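Local coordinates for protein prolyl-tRNA synthetase (Naegleria fowleri, PDB 6UYH) that probably charges tRNA(Pro) with proline in an ATP-dependent reaction and here holds the inhibitor halofuginone together with the ATP analogue AMPPNP, at residues Q59-F62 with D63-K67; I187-L190 with Y191-Y195; T225-A228 with T229-R232; L373-D377 with T378-W382; S458-Q462 with S463-T467. One frame throughout, in Å; residues are numbered along the deposited sequence. Where two conformers were deposited one is given.

Contacts 1 and 2 are stretches of two packed helices, 49-67 and 177-198, each a little over two turns long. Their centres lie about 11 Å apart, and aromatic faces meeting aliphatic groups carry much of their chemistry. Contact 2 is buried, contact 1 only partly. Contact 3, also buried, is the bulged turn joining strands 219-227 and 232-243 and depends mainly on backbone bonds. Contact 5, an exposed helix start with waters, touches contact 3 through polar side chains, with centres about 13 Å apart. Contact 4, a partly buried hairpin end, touches none of the others; it lies in the anticodon-binding range, whereas contacts 2 and 3 lie in the class II core range and contact 5 in the C-terminal range.

Contact 1 (Q59-F62 with D63-K67); sequences QKFF and DAEIK
Asp63, Ala64, Glu65 and Ile66 each donate a backbone N-H to the carbonyl four residues earlier in helix 49-67, the shortest of these bonds being Asp63 N to Gln59 O at 2.8 Å and the longest Ala64 N to Lys60 O at 3.2 Å. Two side-chain pairs repeat the same spacing. Phe62 keeps CG opposite its own backbone N (chi1 -168°), which brings the ring beside the carbonyl carbon and close to the following turn. There the methyl CG2 of Ile66 sits over one ring face as a CH-pi contact, 3.7 Å from the Phe62 ring centroid and shifted toward the rim. Its nearest carbon is CE2, with Phe62 CE2 to Ile66 CG2 measuring 3.5 Å, and the Ile66 CD1 methyl touches the same side of the ring more loosely. The second pair is less intimate: Glu65 CG lies over a face of Phe61, 4.1 Å from that ring's centroid and 17° off its normal. Glu65 bends at chi2, and its carboxylate plane stands 33° from that of the Phe61 ring. OE2 forms a salt bridge with Lys68. Asp63 packs CB against Gln59 O, at 3.2 Å, and accepts a hydrogen bond from Trp145 at OD1. The chemistry is therefore divided: methyl and methylene groups cover one face of each ring; Asp63 ties the helix to Trp145 of strand 140-149, while helix 177-198 is met mainly by packing, Phe61 on Val194 and Glu65 on Leu190, the ion pair of Glu65 OE1 with Arg193 being long and weak.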
# COMPACT_ATOMS: atom_id res chain seq x y z
N GLN A 59 6.74 2.52 6.35
CA GLN A 59 5.43 1.92 6.61
C GLN A 59 5.53 0.83 7.67
O GLN A 59 4.73 0.78 8.60
CB GLN A 59 4.86 1.32 5.31
CG GLN A 59 4.56 2.30 4.16
CD GLN A 59 3.96 1.64 2.89
OE1 GLN A 59 4.35 0.53 2.48
NE2 GLN A 59 3.01 2.34 2.27
N LYS A 60 6.51 -0.06 7.52
CA LYS A 60 6.62 -1.19 8.44
C LYS A 60 6.85 -0.71 9.86
O LYS A 60 6.21 -1.20 10.81
CB LYS A 60 7.76 -2.10 7.98
CG LYS A 60 8.06 -3.24 8.94
CD LYS A 60 9.27 -4.04 8.49
CE LYS A 60 9.53 -5.21 9.41
NZ LYS A 60 10.21 -6.31 8.68
N PHE A 61 7.77 0.24 10.03
CA PHE A 61 8.05 0.80 11.35
C PHE A 61 6.83 1.52 11.92
O PHE A 61 6.44 1.29 13.07
CB PHE A 61 9.23 1.76 11.26
CG PHE A 61 9.50 2.53 12.52
CD1 PHE A 61 10.13 1.93 13.60
CD2 PHE A 61 9.12 3.85 12.63
CE1 PHE A 61 10.40 2.65 14.76
CE2 PHE A 61 9.38 4.59 13.79
CZ PHE A 61 10.02 3.98 14.86
N PHE A 62 6.23 2.42 11.13
CA PHE A 62 5.14 3.23 11.66
C PHE A 62 3.92 2.38 11.98
O PHE A 62 3.31 2.55 13.04
CB PHE A 62 4.78 4.33 10.65
CG PHE A 62 3.86 5.40 11.20
CD1 PHE A 62 4.36 6.40 12.03
CD2 PHE A 62 2.52 5.42 10.86
CE1 PHE A 62 3.52 7.39 12.54
CE2 PHE A 62 1.67 6.41 11.36
CZ PHE A 62 2.17 7.39 12.19
N ASP A 63 3.58 1.43 11.10
CA ASP A 63 2.48 0.50 11.36
C ASP A 63 2.67 -0.22 12.68
O ASP A 63 1.71 -0.39 13.45
CB ASP A 63 2.37 -0.53 10.23
CG ASP A 63 1.36 -0.14 9.15
OD1 ASP A 63 0.71 0.90 9.28
OD2 ASP A 63 1.25 -0.90 8.16
N ALA A 64 3.87 -0.73 12.93
CA ALA A 64 4.07 -1.47 14.17
C ALA A 64 3.93 -0.56 15.38
O ALA A 64 3.41 -1.00 16.42
CB ALA A 64 5.44 -2.17 14.17
N GLU A 65 4.34 0.70 15.28
CA GLU A 65 4.23 1.61 16.41
C GLU A 65 2.78 2.05 16.65
O GLU A 65 2.35 2.16 17.80
CB GLU A 65 5.13 2.83 16.20
CG GLU A 65 6.62 2.50 16.25
CD GLU A 65 7.04 1.83 17.56
OE1 GLU A 65 6.59 2.26 18.64
OE2 GLU A 65 7.83 0.86 17.49
N ILE A 66 2.02 2.32 15.58
CA ILE A 66 0.65 2.77 15.81
C ILE A 66 -0.26 1.60 16.19
O ILE A 66 -1.29 1.80 16.84
CB ILE A 66 0.07 3.54 14.61
CG1 ILE A 66 -0.07 2.65 13.36
CG2 ILE A 66 0.91 4.82 14.35
CD1 ILE A 66 -0.76 3.35 12.18
N LYS A 67 0.12 0.37 15.84
CA LYS A 67 -0.65 -0.77 16.29
C LYS A 67 -0.67 -0.86 17.82
O LYS A 67 -1.69 -1.23 18.42
CB LYS A 67 -0.10 -2.05 15.67
CG LYS A 67 -0.98 -3.26 15.88
CD LYS A 67 -0.36 -4.50 15.26
CE LYS A 67 -1.15 -5.75 15.62
NZ LYS A 67 -0.49 -6.97 15.09

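Contact 2 (I187-L190 with Y191-Y195); sequences ILEL and YKRVY
Tyr191, Lys192, Arg193 and Val194 give their backbone N-H groups to Ile187, Leu188, Glu189 and Leu190 in turn; Tyr191 N to Ile187 O, at 2.9 Å, is representative of the set. Among the side chains, Glu189 and Lys192 lie alongside one another and point the same way, forming a salt bridge of Lys192 NZ to Glu189 OE2 that is weak as a hydrogen bond at 3.3 Å. A water bridges the pair, donating to Glu189 OE1 and accepting from Lys192 NZ. OE1 also meets Lys205 in a salt bridge, so the carboxylate is shared between two lysines. Arg193 sets CG 3.2 Å from Glu189 O before bending at chi3; its guanidinium then pairs with Glu197, and NH1 touches Leu190 CD2 at 3.9 Å. On another side of the helix, Tyr191 holds CG opposite its carbonyl carbon (chi1 -69°), which swings the ring back toward the preceding turn. Both the carbonyl oxygen and the CG2 methyl of Ile187 cover one face of that ring: O stands 3.6 Å above the plane, and CG2 lies 4.0 Å from the Tyr191 centroid in a CH-pi contact. The phenol oxygen is hydrogen-bonded to Gln168. The Tyr191 side chain comes to about 6 Å from bound halofuginone, nearest atoms, and also packs on Trp269 and Leu271 of strand 261-272. This is a helix packed on strands 219-227 and 261-272 of the class II synthetase core, with Tyr191 close to, but not touching, the bound inhibitor.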
# COMPACT_ATOMS: atom_id res chain seq x y z
N ILE A 187 1.88 10.99 18.48
CA ILE A 187 2.15 10.82 17.05
C ILE A 187 3.31 11.71 16.63
O ILE A 187 4.15 11.31 15.82
CB ILE A 187 0.88 11.11 16.22
CG1 ILE A 187 -0.24 10.09 16.54
CG2 ILE A 187 1.19 11.07 14.71
CD1 ILE A 187 0.10 8.66 16.16
N LEU A 188 3.37 12.93 17.17
CA LEU A 188 4.48 13.83 16.84
C LEU A 188 5.82 13.21 17.22
O LEU A 188 6.81 13.33 16.48
CB LEU A 188 4.30 15.18 17.54
CG LEU A 188 5.26 16.28 17.04
CD1 LEU A 188 4.89 16.71 15.63
CD2 LEU A 188 5.28 17.46 18.00
N GLU A 189 5.88 12.54 18.37
CA GLU A 189 7.10 11.83 18.75
C GLU A 189 7.40 10.68 17.79
O GLU A 189 8.56 10.42 17.47
CB GLU A 189 6.98 11.33 20.19
CG GLU A 189 8.04 10.33 20.62
CD GLU A 189 9.45 10.92 20.71
OE1 GLU A 189 9.62 12.16 20.59
OE2 GLU A 189 10.40 10.15 20.92
N LEU A 190 6.37 9.99 17.29
CA LEU A 190 6.62 8.93 16.31
C LEU A 190 7.19 9.50 15.02
O LEU A 190 8.04 8.88 14.39
CB LEU A 190 5.34 8.14 16.01
CG LEU A 190 4.84 7.19 17.10
CD1 LEU A 190 3.65 6.39 16.56
CD2 LEU A 190 5.95 6.24 17.57
N TYR A 191 6.72 10.69 14.61
CA TYR A 191 7.31 11.32 13.43
C TYR A 191 8.76 11.70 13.69
O TYR A 191 9.62 11.54 12.81
CB TYR A 191 6.50 12.56 13.03
CG TYR A 191 5.13 12.27 12.48
CD1 TYR A 191 4.80 11.00 12.00
CD2 TYR A 191 4.17 13.27 12.43
CE1 TYR A 191 3.55 10.74 11.49
CE2 TYR A 191 2.92 13.03 11.92
CZ TYR A 191 2.60 11.77 11.45
OH TYR A 191 1.34 11.55 10.93
N LYS A 192 9.07 12.20 14.89
CA LYS A 192 10.46 12.44 15.24
C LYS A 192 11.28 11.15 15.14
O LYS A 192 12.40 11.15 14.63
CB LYS A 192 10.55 13.05 16.64
CG LYS A 192 11.97 13.18 17.22
CD LYS A 192 12.30 11.98 18.08
CE LYS A 192 13.37 12.28 19.12
NZ LYS A 192 13.48 11.11 20.03
N ARG A 193 10.72 10.03 15.62
CA ARG A 193 11.46 8.77 15.57
C ARG A 193 11.65 8.29 14.13
O ARG A 193 12.70 7.71 13.81
CB ARG A 193 10.75 7.71 16.40
CG ARG A 193 10.71 8.07 17.88
CD ARG A 193 10.07 6.94 18.69
NE ARG A 193 10.83 5.71 18.55
CZ ARG A 193 10.34 4.50 18.74
NH1 ARG A 193 9.06 4.34 19.09
NH2 ARG A 193 11.11 3.44 18.58
N VAL A 194 10.66 8.48 13.25
CA VAL A 194 10.87 8.12 11.85
C VAL A 194 12.06 8.88 11.28
O VAL A 194 12.98 8.28 10.71
CB VAL A 194 9.60 8.40 11.01
CG1 VAL A 194 9.93 8.26 9.49
CG2 VAL A 194 8.46 7.45 11.39
N TYR A 195 12.07 10.20 11.44
CA TYR A 195 13.16 10.98 10.88
C TYR A 195 14.50 10.60 11.52
O TYR A 195 15.48 10.34 10.82
CB TYR A 195 12.88 12.46 11.03
CG TYR A 195 12.03 13.00 9.91
CD1 TYR A 195 10.68 13.29 10.10
CD2 TYR A 195 12.58 13.19 8.64
CE1 TYR A 195 9.91 13.79 9.05
CE2 TYR A 195 11.82 13.68 7.60
CZ TYR A 195 10.49 13.98 7.81
OH TYR A 195 9.75 14.47 6.75
O HOH W 1 11.95 12.81 22.14

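Contact 3 (T225-A228 with T229-R232); sequences TFIA and TNGR
A G1 beta bulge shapes the turn of the hairpin between strands 219-227 and 232-243, since Gly231 and Arg232 both face Ile227. The antiparallel hydrogen-bonded pair is Ile227 with Arg232: Ile227 N donates to Arg232 O at 2.7 Å, and Arg232 N returns a bond to Ile227 O at 3.1 Å. Gly231 N also reaches Ile227 O, but at an N-H...O angle of only 118° this bond is weak, and a second one to Ala228 O is weak as well. Ile227 O thus faces two successive N-H groups, one bonded well and one weakly, as expected where two residues stand opposite one. Gly231 has positive phi (64°), a conformation that suits a residue without a side chain. Phe226 packs beside it: ring atom CE1 lies 3.6 Å from Gly231 C, and CD1 lies 3.7 Å from Arg232 O. Asn230 runs alongside Ile227 and sets OD1 3.5 Å from Ile227 CG2; its ND2 is hydrogen-bonded to Tyr513 OH and to Asp464. Arg232 extends to a salt bridge with Asp464 and to the backbone carbonyls of Thr470 and Ser512. Several elements surround the hairpin end: Ile227 packs on Met281 and Val282 of helix 274-283 and on Phe22 of helix 22-32, while Phe226 meets Met413 of helix 391-415.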
# COMPACT_ATOMS: atom_id res chain seq x y z
N THR A 225 12.40 20.17 9.61
CA THR A 225 13.70 19.67 9.20
C THR A 225 14.41 20.78 8.43
O THR A 225 13.81 21.80 8.07
CB THR A 225 13.60 18.41 8.33
OG1 THR A 225 12.89 18.71 7.13
CG2 THR A 225 12.86 17.28 9.07
N PHE A 226 15.71 20.59 8.19
CA PHE A 226 16.54 21.68 7.69
C PHE A 226 17.48 21.19 6.60
O PHE A 226 18.19 20.20 6.77
CB PHE A 226 17.35 22.29 8.83
CG PHE A 226 18.25 23.42 8.40
CD1 PHE A 226 17.71 24.61 7.92
CD2 PHE A 226 19.63 23.30 8.51
CE1 PHE A 226 18.55 25.68 7.55
CE2 PHE A 226 20.47 24.38 8.14
CZ PHE A 226 19.91 25.55 7.66
N ILE A 227 17.51 21.93 5.49
CA ILE A 227 18.40 21.62 4.37
C ILE A 227 19.56 22.62 4.43
O ILE A 227 19.41 23.78 4.04
CB ILE A 227 17.67 21.68 3.02
CG1 ILE A 227 16.37 20.86 3.09
CG2 ILE A 227 18.59 21.18 1.88
CD1 ILE A 227 16.53 19.41 3.55
N ALA A 228 20.73 22.15 4.87
CA ALA A 228 21.86 23.05 5.10
C ALA A 228 22.39 23.67 3.81
O ALA A 228 22.90 24.80 3.83
CB ALA A 228 22.99 22.31 5.82
N THR A 229 22.32 22.95 2.68
CA THR A 229 22.97 23.43 1.46
C THR A 229 22.42 24.79 1.03
O THR A 229 23.18 25.71 0.73
CB THR A 229 22.84 22.41 0.33
OG1 THR A 229 23.57 21.23 0.67
CG2 THR A 229 23.43 22.99 -0.98
N ASN A 230 21.09 24.94 1.02
CA ASN A 230 20.51 26.22 0.65
C ASN A 230 19.78 26.89 1.81
O ASN A 230 19.07 27.88 1.60
CB ASN A 230 19.58 26.08 -0.56
CG ASN A 230 18.47 25.08 -0.35
OD1 ASN A 230 18.35 24.46 0.71
ND2 ASN A 230 17.63 24.91 -1.38
N GLY A 231 19.97 26.40 3.04
CA GLY A 231 19.45 27.09 4.22
C GLY A 231 17.94 27.17 4.29
O GLY A 231 17.39 28.22 4.65
N ARG A 232 17.25 26.07 3.96
CA ARG A 232 15.80 26.05 3.88
C ARG A 232 15.23 24.97 4.79
O ARG A 232 15.73 23.85 4.83
CB ARG A 232 15.33 25.78 2.45
CG ARG A 232 15.72 26.88 1.53
CD ARG A 232 15.08 26.78 0.17
NE ARG A 232 15.51 27.96 -0.57
CZ ARG A 232 14.78 29.05 -0.75
NH1 ARG A 232 13.54 29.11 -0.26
NH2 ARG A 232 15.29 30.08 -1.41

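Contact 4 (L373-D377 with T378-W382); sequences LCRRD and TGEKW. With EDO (1,2-ethanediol), chain B.
Leu373 pairs with Trp382 through both backbone bonds, Leu373 N to Trp382 O at 2.8 Å and Trp382 N to Leu373 O at 2.9 Å. Leu373 CB also lies over the indole, 3.6 Å from the centroid of its six-membered ring and 9° off the normal, while an ethanediol, probably from the crystallisation liquor, covers the opposite face. Cys374 is paired with Lys381 without hydrogen bonds; its SG touches Lys381 CG at 3.8 Å. Arg375 N donates to Glu380 O, and Arg375 O accepts from Gly379 N across the turn. The Arg375 side chain bends at chi3 to grip Asp377 side-on: NE to OD1 and NH2 to OD2, both 2.9 Å, are nearly straight, lie in the guanidinium plane and use the syn lone pairs. NH1 instead binds ethanediol O2, which donates to Glu380 OE1. Beyond Arg376, which reaches Asp285, Asp377 OD1 accepts a further weak bond from Thr378 N. Thr378 OG1, 3.4 Å from Arg375 CG, accepts from Glu380 N in an ST turn. Together these bonds define a beta hairpin, strands 370-375 and 381-385, at the edge of the five-stranded anticodon-binding sheet.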
# COMPACT_ATOMS: atom_id res chain seq x y z
N LEU A 373 37.01 -2.77 5.47
CA LEU A 373 35.69 -2.15 5.53
C LEU A 373 35.81 -0.70 5.09
O LEU A 373 36.81 -0.03 5.37
CB LEU A 373 35.09 -2.23 6.94
CG LEU A 373 34.29 -3.48 7.32
CD1 LEU A 373 35.11 -4.74 7.16
CD2 LEU A 373 33.78 -3.38 8.75
N CYS A 374 34.79 -0.21 4.38
CA CYS A 374 34.74 1.20 3.98
C CYS A 374 33.33 1.70 4.20
O CYS A 374 32.37 1.13 3.66
CB CYS A 374 35.15 1.38 2.51
SG CYS A 374 35.17 3.11 1.96
N ARG A 375 33.19 2.77 4.98
CA ARG A 375 31.88 3.32 5.31
C ARG A 375 31.56 4.49 4.39
O ARG A 375 32.40 5.38 4.19
CB ARG A 375 31.80 3.74 6.78
CG ARG A 375 32.91 4.66 7.27
CD ARG A 375 32.82 4.84 8.78
NE ARG A 375 31.70 5.69 9.16
CZ ARG A 375 31.42 6.03 10.41
NH1 ARG A 375 32.16 5.58 11.41
NH2 ARG A 375 30.39 6.83 10.67
N ARG A 376 30.34 4.48 3.83
CA ARG A 376 29.95 5.41 2.77
C ARG A 376 29.85 6.85 3.25
O ARG A 376 30.13 7.78 2.48
CB ARG A 376 28.60 4.95 2.20
CG ARG A 376 27.99 5.85 1.14
CD ARG A 376 28.78 5.85 -0.17
NE ARG A 376 28.13 6.71 -1.14
CZ ARG A 376 28.38 8.01 -1.28
NH1 ARG A 376 29.30 8.60 -0.52
NH2 ARG A 376 27.70 8.73 -2.18
N ASP A 377 29.45 7.07 4.50
CA ASP A 377 29.16 8.43 4.95
C ASP A 377 30.42 9.27 5.07
O ASP A 377 30.43 10.44 4.67
CB ASP A 377 28.38 8.40 6.26
CG ASP A 377 29.18 7.79 7.39
OD1 ASP A 377 30.02 6.91 7.12
OD2 ASP A 377 28.95 8.21 8.54
N THR A 378 31.51 8.70 5.61
CA THR A 378 32.77 9.42 5.73
C THR A 378 33.84 8.97 4.75
O THR A 378 34.84 9.68 4.58
CB THR A 378 33.34 9.29 7.15
OG1 THR A 378 33.67 7.92 7.41
CG2 THR A 378 32.34 9.77 8.19
N GLY A 379 33.67 7.82 4.10
CA GLY A 379 34.71 7.27 3.26
C GLY A 379 35.83 6.56 3.99
O GLY A 379 36.74 6.03 3.34
N GLU A 380 35.79 6.52 5.32
CA GLU A 380 36.89 5.91 6.07
C GLU A 380 37.01 4.43 5.74
O GLU A 380 36.01 3.72 5.62
CB GLU A 380 36.68 6.11 7.57
CG GLU A 380 37.85 5.61 8.40
CD GLU A 380 37.51 5.48 9.87
OE1 GLU A 380 36.35 5.74 10.25
OE2 GLU A 380 38.42 5.11 10.65
N LYS A 381 38.26 3.97 5.61
CA LYS A 381 38.60 2.57 5.42
C LYS A 381 39.35 2.05 6.64
O LYS A 381 40.21 2.75 7.18
CB LYS A 381 39.47 2.37 4.18
CG LYS A 381 38.89 2.92 2.89
CD LYS A 381 39.65 2.38 1.69
CE LYS A 381 39.15 2.98 0.38
NZ LYS A 381 39.44 2.11 -0.80
N TRP A 382 39.04 0.83 7.06
CA TRP A 382 39.73 0.22 8.20
C TRP A 382 39.62 -1.30 8.08
O TRP A 382 38.73 -1.82 7.41
CB TRP A 382 39.16 0.72 9.54
CG TRP A 382 37.81 0.17 9.93
CD1 TRP A 382 37.56 -0.77 10.90
CD2 TRP A 382 36.52 0.54 9.40
NE1 TRP A 382 36.21 -1.01 10.99
CE2 TRP A 382 35.55 -0.23 10.08
CE3 TRP A 382 36.11 1.43 8.40
CZ2 TRP A 382 34.19 -0.12 9.81
CZ3 TRP A 382 34.75 1.53 8.13
CH2 TRP A 382 33.81 0.76 8.83
C1 EDO B . 35.06 1.95 12.66
O1 EDO B . 35.88 2.35 13.76
C2 EDO B . 35.11 3.01 11.57
O2 EDO B . 34.62 4.24 12.12

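Contact 5 (S458-Q462 with S463-T467); sequences SVQSQ and SDANT
Ser461 N-caps the short helix 462-466. Its OG accepts from Asp464 N at 3.0 Å, with an N-H...O angle of 160°, and chi1 of 70° turns that hydroxyl toward the Asp464 N-H. Ser461 O takes Ala465 N at 2.9 Å, starting the regular bonding that Asn466 N to Gln462 O continues. The Asp464 carboxylate faces the cap, CG lying 3.3 Å from Ser461 OG, but two waters mediate the link. One donates to Asp464 OD1 and is hydrogen-bonded to Ser461 OG at 2.6 Å; the other accepts from Ser461 N and donates to Asp464 OD2 at 2.7 Å. Asp464 is also held by a salt bridge to Arg232. Before the cap, Gln460 sets its amide across this turn, OE1 3.6 Å from Asp464 CB, with the amide and carboxylate planes 80° apart; NE2 is hydrogen-bonded to Leu469 O. The approach of Gln462 NE2 to Asn466 OD1 is doubtful because it is unusually short and NE2 stands above the carbonyl plane. At the helix end, Thr467 N and OG1 reach Ser463 O from opposite faces of its plane, with OG1 to O at 2.8 Å. The pattern is that of a serine N-cap in which water joins the cap's own N-H to the carboxylate three residues on, in place of a capping box's direct bond, within the C-terminal region of prolyl-tRNA synthetase.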
# COMPACT_ATOMS: atom_id res chain seq x y z
N SER A 458 15.62 40.26 0.53
CA SER A 458 16.22 38.94 0.42
C SER A 458 17.00 38.79 -0.88
O SER A 458 16.77 39.48 -1.87
CB SER A 458 15.15 37.85 0.47
OG SER A 458 14.50 37.72 -0.79
N VAL A 459 17.92 37.83 -0.86
CA VAL A 459 18.64 37.38 -2.04
C VAL A 459 18.66 35.86 -2.00
O VAL A 459 18.69 35.25 -0.93
CB VAL A 459 20.06 37.99 -2.09
CG1 VAL A 459 20.90 37.47 -0.92
CG2 VAL A 459 20.73 37.69 -3.40
N GLN A 460 18.61 35.23 -3.17
CA GLN A 460 18.66 33.78 -3.22
C GLN A 460 19.39 33.34 -4.49
O GLN A 460 19.60 34.12 -5.41
CB GLN A 460 17.26 33.15 -3.16
CG GLN A 460 16.43 33.33 -4.42
CD GLN A 460 15.04 32.67 -4.34
OE1 GLN A 460 14.80 31.79 -3.52
NE2 GLN A 460 14.14 33.10 -5.21
N SER A 461 19.78 32.07 -4.51
CA SER A 461 20.56 31.54 -5.61
C SER A 461 19.71 31.40 -6.87
O SER A 461 18.48 31.26 -6.81
CB SER A 461 21.16 30.18 -5.25
OG SER A 461 20.13 29.20 -5.18
N GLN A 462 20.38 31.41 -8.02
CA GLN A 462 19.67 31.18 -9.28
C GLN A 462 19.00 29.81 -9.28
O GLN A 462 17.88 29.66 -9.79
CB GLN A 462 20.64 31.30 -10.45
CG GLN A 462 19.96 31.17 -11.80
CD GLN A 462 18.88 32.22 -12.01
OE1 GLN A 462 19.13 33.43 -11.87
NE2 GLN A 462 17.67 31.77 -12.32
N SER A 463 19.66 28.81 -8.69
CA SER A 463 19.07 27.47 -8.60
C SER A 463 17.78 27.49 -7.80
O SER A 463 16.79 26.85 -8.19
CB SER A 463 20.06 26.50 -7.97
OG SER A 463 19.47 25.22 -7.74
N ASP A 464 17.76 28.19 -6.66
CA ASP A 464 16.54 28.27 -5.87
C ASP A 464 15.45 29.03 -6.63
O ASP A 464 14.28 28.62 -6.61
CB ASP A 464 16.81 28.95 -4.53
CG ASP A 464 17.49 28.02 -3.53
OD1 ASP A 464 17.86 26.87 -3.90
OD2 ASP A 464 17.66 28.46 -2.37
N ALA A 465 15.81 30.12 -7.29
CA ALA A 465 14.82 30.86 -8.07
C ALA A 465 14.24 29.99 -9.18
O ALA A 465 13.03 30.05 -9.46
CB ALA A 465 15.44 32.13 -8.64
N ASN A 466 15.07 29.15 -9.81
CA ASN A 466 14.60 28.23 -10.84
C ASN A 466 13.68 27.15 -10.27
O ASN A 466 12.77 26.68 -10.97
CB ASN A 466 15.78 27.57 -11.55
CG ASN A 466 16.59 28.54 -12.38
OD1 ASN A 466 16.22 29.70 -12.53
ND2 ASN A 466 17.70 28.06 -12.93
N THR A 467 13.91 26.73 -9.03
CA THR A 467 13.07 25.75 -8.35
C THR A 467 11.75 26.37 -7.87
O THR A 467 10.97 25.70 -7.19
CB THR A 467 13.87 25.13 -7.19
OG1 THR A 467 15.12 24.64 -7.69
CG2 THR A 467 13.15 23.95 -6.54
O HOH W 2 20.71 26.90 -4.04
O HOH W 3 19.45 30.51 -2.06